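Local coordinates for Low molecular weight phosphotyrosine protein phosphatase (Vibrio cholerae, PDB 6U1P) that probably removes phosphate from phosphotyrosine residues of proteins, at residues B[21-24]-B[25-29]; B[56-59]-B[60-64]; B[127-130]-B[131-134]. One frame throughout, in Å; residues are numbered along the deposited sequence.

Contact 1: B[21-24]-B[25-29]; sequences MAEI and ILRDK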
# COMPACT_ATOMS: atom_id res chain seq x y z
N MET B 21 -9.40 3.04 -11.39
CA MET B 21 -9.30 4.49 -11.25
C MET B 21 -9.64 5.20 -12.56
O MET B 21 -10.40 6.17 -12.57
CB MET B 21 -7.91 4.87 -10.78
CG MET B 21 -7.73 4.66 -9.26
SD MET B 21 -6.12 5.23 -8.69
CE MET B 21 -5.24 3.70 -8.52
N ALA B 22 -9.09 4.72 -13.68
CA ALA B 22 -9.36 5.35 -14.96
C ALA B 22 -10.83 5.23 -15.34
O ALA B 22 -11.42 6.18 -15.87
CB ALA B 22 -8.47 4.73 -16.05
N GLU B 23 -11.44 4.07 -15.07
CA GLU B 23 -12.86 3.88 -15.39
C GLU B 23 -13.72 4.92 -14.68
O GLU B 23 -14.55 5.59 -15.30
CB GLU B 23 -13.30 2.47 -14.98
CG GLU B 23 -14.82 2.23 -15.15
CD GLU B 23 -15.27 0.83 -14.72
OE1 GLU B 23 -14.42 0.02 -14.31
OE2 GLU B 23 -16.49 0.54 -14.79
N ILE B 24 -13.49 5.08 -13.37
CA ILE B 24 -14.30 6.00 -12.58
C ILE B 24 -14.08 7.42 -13.05
O ILE B 24 -15.04 8.19 -13.21
CB ILE B 24 -13.94 5.82 -11.10
CG1 ILE B 24 -14.50 4.49 -10.60
CG2 ILE B 24 -14.46 6.98 -10.26
CD1 ILE B 24 -13.61 3.84 -9.53
N ILE B 25 -12.82 7.78 -13.31
CA ILE B 25 -12.51 9.14 -13.74
C ILE B 25 -13.05 9.41 -15.14
O ILE B 25 -13.67 10.45 -15.39
CB ILE B 25 -11.00 9.40 -13.63
CG1 ILE B 25 -10.57 9.31 -12.15
CG2 ILE B 25 -10.65 10.77 -14.23
CD1 ILE B 25 -9.08 9.39 -11.89
N LEU B 26 -12.85 8.46 -16.07
CA LEU B 26 -13.40 8.63 -17.41
C LEU B 26 -14.92 8.77 -17.36
O LEU B 26 -15.48 9.69 -17.95
CB LEU B 26 -13.01 7.45 -18.31
CG LEU B 26 -11.60 7.57 -18.85
CD1 LEU B 26 -11.16 6.28 -19.51
CD2 LEU B 26 -11.52 8.73 -19.83
N ARG B 27 -15.59 7.87 -16.64
CA ARG B 27 -17.05 7.91 -16.57
C ARG B 27 -17.54 9.29 -16.15
O ARG B 27 -18.45 9.85 -16.76
CB ARG B 27 -17.55 6.84 -15.60
CG ARG B 27 -19.06 6.90 -15.37
CD ARG B 27 -19.55 5.68 -14.59
NE ARG B 27 -19.31 4.46 -15.36
CZ ARG B 27 -18.57 3.45 -14.95
NH1 ARG B 27 -17.98 3.48 -13.74
NH2 ARG B 27 -18.39 2.40 -15.74
N ASP B 28 -16.90 9.87 -15.14
CA ASP B 28 -17.29 11.18 -14.63
C ASP B 28 -17.10 12.26 -15.69
O ASP B 28 -17.99 13.09 -15.93
CB ASP B 28 -16.46 11.48 -13.39
CG ASP B 28 -16.72 12.86 -12.83
OD1 ASP B 28 -16.30 13.85 -13.46
OD2 ASP B 28 -17.31 12.94 -11.75
N LYS B 29 -15.93 12.27 -16.34
CA LYS B 29 -15.68 13.31 -17.32
C LYS B 29 -16.58 13.13 -18.53
O LYS B 29 -17.01 14.12 -19.15
CB LYS B 29 -14.21 13.33 -17.72
CG LYS B 29 -13.30 13.56 -16.51
CD LYS B 29 -12.06 14.32 -16.86
CE LYS B 29 -11.45 14.96 -15.64
NZ LYS B 29 -12.50 15.47 -14.70

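Contact 2: B[56-59]-B[60-64]; sequences ALQA and LQDYG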
# COMPACT_ATOMS: atom_id res chain seq x y z
N ALA B 56 -6.99 2.59 -3.70
CA ALA B 56 -7.37 3.24 -4.94
C ALA B 56 -8.66 4.04 -4.75
O ALA B 56 -8.78 5.16 -5.23
CB ALA B 56 -7.54 2.22 -6.07
N LEU B 57 -9.62 3.45 -4.04
CA LEU B 57 -10.92 4.13 -3.91
C LEU B 57 -10.80 5.39 -3.06
O LEU B 57 -11.44 6.40 -3.36
CB LEU B 57 -11.94 3.16 -3.32
CG LEU B 57 -12.14 1.94 -4.22
CD1 LEU B 57 -13.15 0.99 -3.62
CD2 LEU B 57 -12.55 2.37 -5.62
N GLN B 58 -9.98 5.35 -2.02
CA GLN B 58 -9.85 6.52 -1.15
C GLN B 58 -9.16 7.66 -1.88
O GLN B 58 -9.53 8.83 -1.71
CB GLN B 58 -9.11 6.17 0.14
CG GLN B 58 -8.73 7.40 1.01
CD GLN B 58 -9.92 8.04 1.76
OE1 GLN B 58 -10.34 9.16 1.45
NE2 GLN B 58 -10.45 7.32 2.75
N ALA B 59 -8.16 7.35 -2.71
CA ALA B 59 -7.52 8.41 -3.48
C ALA B 59 -8.52 9.06 -4.44
O ALA B 59 -8.54 10.28 -4.59
CB ALA B 59 -6.30 7.85 -4.22
N LEU B 60 -9.43 8.28 -5.03
CA LEU B 60 -10.46 8.88 -5.88
C LEU B 60 -11.36 9.81 -5.07
O LEU B 60 -11.72 10.90 -5.53
CB LEU B 60 -11.30 7.81 -6.57
CG LEU B 60 -10.58 7.00 -7.65
CD1 LEU B 60 -11.41 5.82 -8.06
CD2 LEU B 60 -10.29 7.82 -8.89
N GLN B 61 -11.76 9.38 -3.87
CA GLN B 61 -12.57 10.24 -3.02
C GLN B 61 -11.83 11.52 -2.67
O GLN B 61 -12.41 12.61 -2.70
CB GLN B 61 -12.99 9.49 -1.76
CG GLN B 61 -13.91 8.31 -2.05
CD GLN B 61 -14.28 7.53 -0.80
OE1 GLN B 61 -13.40 7.09 -0.04
NE2 GLN B 61 -15.57 7.37 -0.56
N ASP B 62 -10.54 11.42 -2.35
CA ASP B 62 -9.79 12.61 -1.98
C ASP B 62 -9.86 13.67 -3.07
O ASP B 62 -9.92 14.87 -2.76
CB ASP B 62 -8.34 12.25 -1.68
CG ASP B 62 -8.18 11.49 -0.38
OD1 ASP B 62 -9.07 11.63 0.50
OD2 ASP B 62 -7.20 10.74 -0.24
N TYR B 63 -9.96 13.26 -4.33
CA TYR B 63 -10.02 14.19 -5.45
C TYR B 63 -11.44 14.45 -5.93
O TYR B 63 -11.62 14.97 -7.02
CB TYR B 63 -9.15 13.69 -6.61
CG TYR B 63 -7.68 13.89 -6.32
CD1 TYR B 63 -7.16 15.17 -6.15
CD2 TYR B 63 -6.83 12.81 -6.18
CE1 TYR B 63 -5.81 15.37 -5.85
CE2 TYR B 63 -5.48 12.99 -5.90
CZ TYR B 63 -4.98 14.28 -5.73
OH TYR B 63 -3.65 14.44 -5.45
N GLY B 64 -12.44 14.11 -5.12
CA GLY B 64 -13.82 14.45 -5.43
C GLY B 64 -14.56 13.50 -6.35
O GLY B 64 -15.68 13.82 -6.75

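Contact 3: B[127-130]-B[131-134]; sequences YRRS and SEFF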
# COMPACT_ATOMS: atom_id res chain seq x y z
N TYR B 127 1.28 -0.60 -6.60
CA TYR B 127 1.47 -1.81 -5.79
C TYR B 127 2.95 -2.21 -5.75
O TYR B 127 3.40 -2.63 -4.72
CB TYR B 127 0.56 -2.89 -6.35
CG TYR B 127 -0.04 -3.82 -5.34
CD1 TYR B 127 0.61 -4.99 -5.00
CD2 TYR B 127 -1.26 -3.56 -4.77
CE1 TYR B 127 0.08 -5.88 -4.08
CE2 TYR B 127 -1.82 -4.44 -3.86
CZ TYR B 127 -1.15 -5.60 -3.51
OH TYR B 127 -1.70 -6.48 -2.62
N ARG B 128 3.66 -2.15 -6.86
CA ARG B 128 5.10 -2.48 -6.84
C ARG B 128 5.81 -1.40 -6.02
O ARG B 128 6.65 -1.73 -5.23
CB ARG B 128 5.65 -2.61 -8.26
CG ARG B 128 7.13 -2.23 -8.42
CD ARG B 128 7.83 -2.72 -9.67
NE ARG B 128 9.26 -2.42 -9.79
CZ ARG B 128 9.78 -1.21 -10.02
NH1 ARG B 128 9.00 -0.19 -10.28
NH2 ARG B 128 11.09 -1.03 -10.00
N ARG B 129 5.47 -0.14 -6.25
CA ARG B 129 6.06 0.90 -5.41
C ARG B 129 5.79 0.63 -3.93
O ARG B 129 6.66 0.81 -3.06
CB ARG B 129 5.49 2.24 -5.83
CG ARG B 129 6.29 3.45 -5.39
CD ARG B 129 7.69 3.42 -5.96
NE ARG B 129 8.50 4.56 -5.51
CZ ARG B 129 9.38 4.50 -4.51
NH1 ARG B 129 9.55 3.36 -3.85
NH2 ARG B 129 10.09 5.57 -4.18
N SER B 130 4.55 0.25 -3.61
CA SER B 130 4.22 -0.06 -2.22
C SER B 130 5.16 -1.11 -1.67
O SER B 130 5.77 -0.92 -0.62
CB SER B 130 2.76 -0.50 -2.10
OG SER B 130 2.34 -0.35 -0.75
N SER B 131 5.30 -2.23 -2.39
CA SER B 131 6.14 -3.32 -1.93
C SER B 131 7.58 -2.88 -1.71
O SER B 131 8.21 -3.27 -0.72
CB SER B 131 6.10 -4.49 -2.91
OG SER B 131 4.87 -5.17 -2.81
N GLU B 132 8.12 -2.09 -2.64
CA GLU B 132 9.47 -1.57 -2.45
C GLU B 132 9.59 -0.83 -1.13
O GLU B 132 10.58 -1.00 -0.40
CB GLU B 132 9.86 -0.66 -3.61
CG GLU B 132 10.14 -1.40 -4.92
CD GLU B 132 10.80 -0.52 -5.96
OE1 GLU B 132 11.83 -0.94 -6.55
OE2 GLU B 132 10.30 0.60 -6.18
N PHE B 133 8.58 -0.04 -0.77
CA PHE B 133 8.81 0.73 0.43
C PHE B 133 8.69 -0.13 1.69
O PHE B 133 9.45 0.08 2.64
CB PHE B 133 7.89 1.94 0.52
CG PHE B 133 8.36 2.90 1.55
CD1 PHE B 133 9.48 3.70 1.30
CD2 PHE B 133 7.79 2.92 2.82
CE1 PHE B 133 9.98 4.54 2.28
CE2 PHE B 133 8.27 3.78 3.80
CZ PHE B 133 9.36 4.59 3.53
N PHE B 134 7.79 -1.13 1.69
CA PHE B 134 7.67 -2.03 2.83
C PHE B 134 8.97 -2.82 3.04
O PHE B 134 9.38 -3.05 4.18
CB PHE B 134 6.48 -2.98 2.64
CG PHE B 134 5.16 -2.39 3.08
CD1 PHE B 134 4.46 -1.51 2.26
CD2 PHE B 134 4.64 -2.69 4.32
CE1 PHE B 134 3.28 -0.95 2.69
CE2 PHE B 134 3.44 -2.14 4.73
CZ PHE B 134 2.76 -1.27 3.92

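Contact 1: B[21-24]-B[25-29]
Glu23 and Arg27, one helical turn apart, lie side by side and point the same way, joined by a salt bridge whose hydrogen bond runs from Arg27 NH2 to Glu23 OE2 at 2.8 Å. The bond is nearly straight (165°): the oxygen sits at the guanidinium edge, close to its plane, and accepts through its anti lone pair, while the carboxylate is turned 70° against the guanidinium. Both chains leave the helix with CG anti to the backbone N (chi1 174° in each), and Arg27 bends at chi3 to bring its end back. Asn70 shares OE2 and Ser41 holds OE1, so both carboxylate oxygens are gripped. The backbone adds i to i+4 bonds, among them Leu26 N to Ala22 O at 2.7 Å and Asp28 N to Ile24 O at 3.2 Å. This is the middle of helix 18-32, the crossover of the beta-alpha-beta unit between parallel strands 6-12 and 37-43. Apolar side chains fold against the carbonyls: Ile25 CG1 rests 3.2 Å from Met21 O, and Leu26 CG 3.3 Å from Ala22 O. Ile25 and Leu26 also pack on Ala145 of the second subunit, while Leu26 touches Val39.

Contact 2: B[56-59]-B[60-64]
The main-chain bonds from Gln61 N to Leu57 O (3.0 Å) and from Asp62 N to Gln58 O (2.9 Å) are the shorter of the i to i+4 bonds at the C-terminal end of helix 54-62, which closes in a Schellman motif. Leu60 N to Ala56 O is longer at 3.2 Å, and Tyr63 N reaches Ala59 O only weakly, with an N-H...O angle of 141°. Tyr63 is where helical backbone angles are first left. Gly64 then takes positive phi as the C-prime residue: its N bonds Gln61 O, and Tyr65 N returns to Leu60 O. At this phi and psi a side chain would collide with the preceding carbonyl oxygen, which glycine avoids.

Around this polar frame the flanking chains lie close to the carbonyls. The Asp62 carboxylate, brought beside its own backbone N by chi1 of -72°, has CG 3.3 Å from Gln58 O, and OD2 makes a weak hydrogen bond to Gln135 of the second subunit. Gln61 runs out extended, its CG 3.4 Å from Leu57 O. The apolar side is looser within this run, Leu57 CD2 and Leu60 CD1 being 4.4 Å apart. Leu60 packs instead against Met21, Ile24 and Ile25 of helix 18-32, while Ala59 meets Phe134 and Tyr63 meets Leu139, both of the second subunit. Tyr63 CD2 comes 3.4 Å from Ala59 O.

Contact 3: B[127-130]-B[131-134]
Ser130 and Phe134 form the close-packed side of this part of helix 126-152, near its start. The carbonyl oxygen of Ser130 receives Phe134 N at 3.1 Å and also lies at the edge of the Phe134 ring, near its plane, 3.2 Å from CD1. A second, weak bond from Phe133 N makes this oxygen a shared acceptor. Ser130 OG, swung anti to its backbone N (chi1 -160°), lies 3.6 Å from Phe134 CE1. The same hydroxyl is hydrogen-bonded to Ser130 OG of the second subunit, so two copies of this helix meet at the dimer interface. Phe134 packs there on Lys55 of the second subunit, whose ammonium also makes a cation-pi contact with the Tyr127 ring.

On the exposed side the side chains are linked across the contact by charge alone. Glu132, extended beyond CG, reaches between two arginines in a salt-bridge network. Its OE1 lies over one face of the Arg128 guanidinium, 3.5 Å from NH2, with the two flat groups 41° apart. Its OE2 is a long 3.7 Å from Arg129 NH1; here the planes stand 81° apart and the chains cross at about a right angle. Arg129 bends at chi2 to come this near. Neither oxygen lies in a guanidinium plane, and no N-H points at it.

At the beginning of the segment, Tyr127 N is hydrogen-bonded to OD2 of Asp125, the predicted proton donor, which links the start of the helix to the probable active site. Arg129 also packs on Phe133 of the second subunit. The single carboxylate can offset part of the charge of the two arginines, but the pairing with Glu132 probably fixes their orientation less than directed bonds would.

In the fold
The three contacts are short runs of three helices, all with i to i+4 backbone bonds, though contact 2 runs out into a helix end. Contact 1 is buried, contacts 2 and 3 only partly so. Contacts 1 and 2 touch directly, Ile24 CD1 lying 3.3 Å from Leu60 CD1, and so join the crossover helix 18-32 to helix 54-62. Contact 3 stands apart from both, its nearest atoms about 8 Å away, and lies across the chain's centre from contact 1. The acid of contact 1 makes an in-plane, directed salt bridge, whereas that of contact 3 meets its arginines through charge alone; contact 2 is dominated by the helix end. All three reach the second subunit.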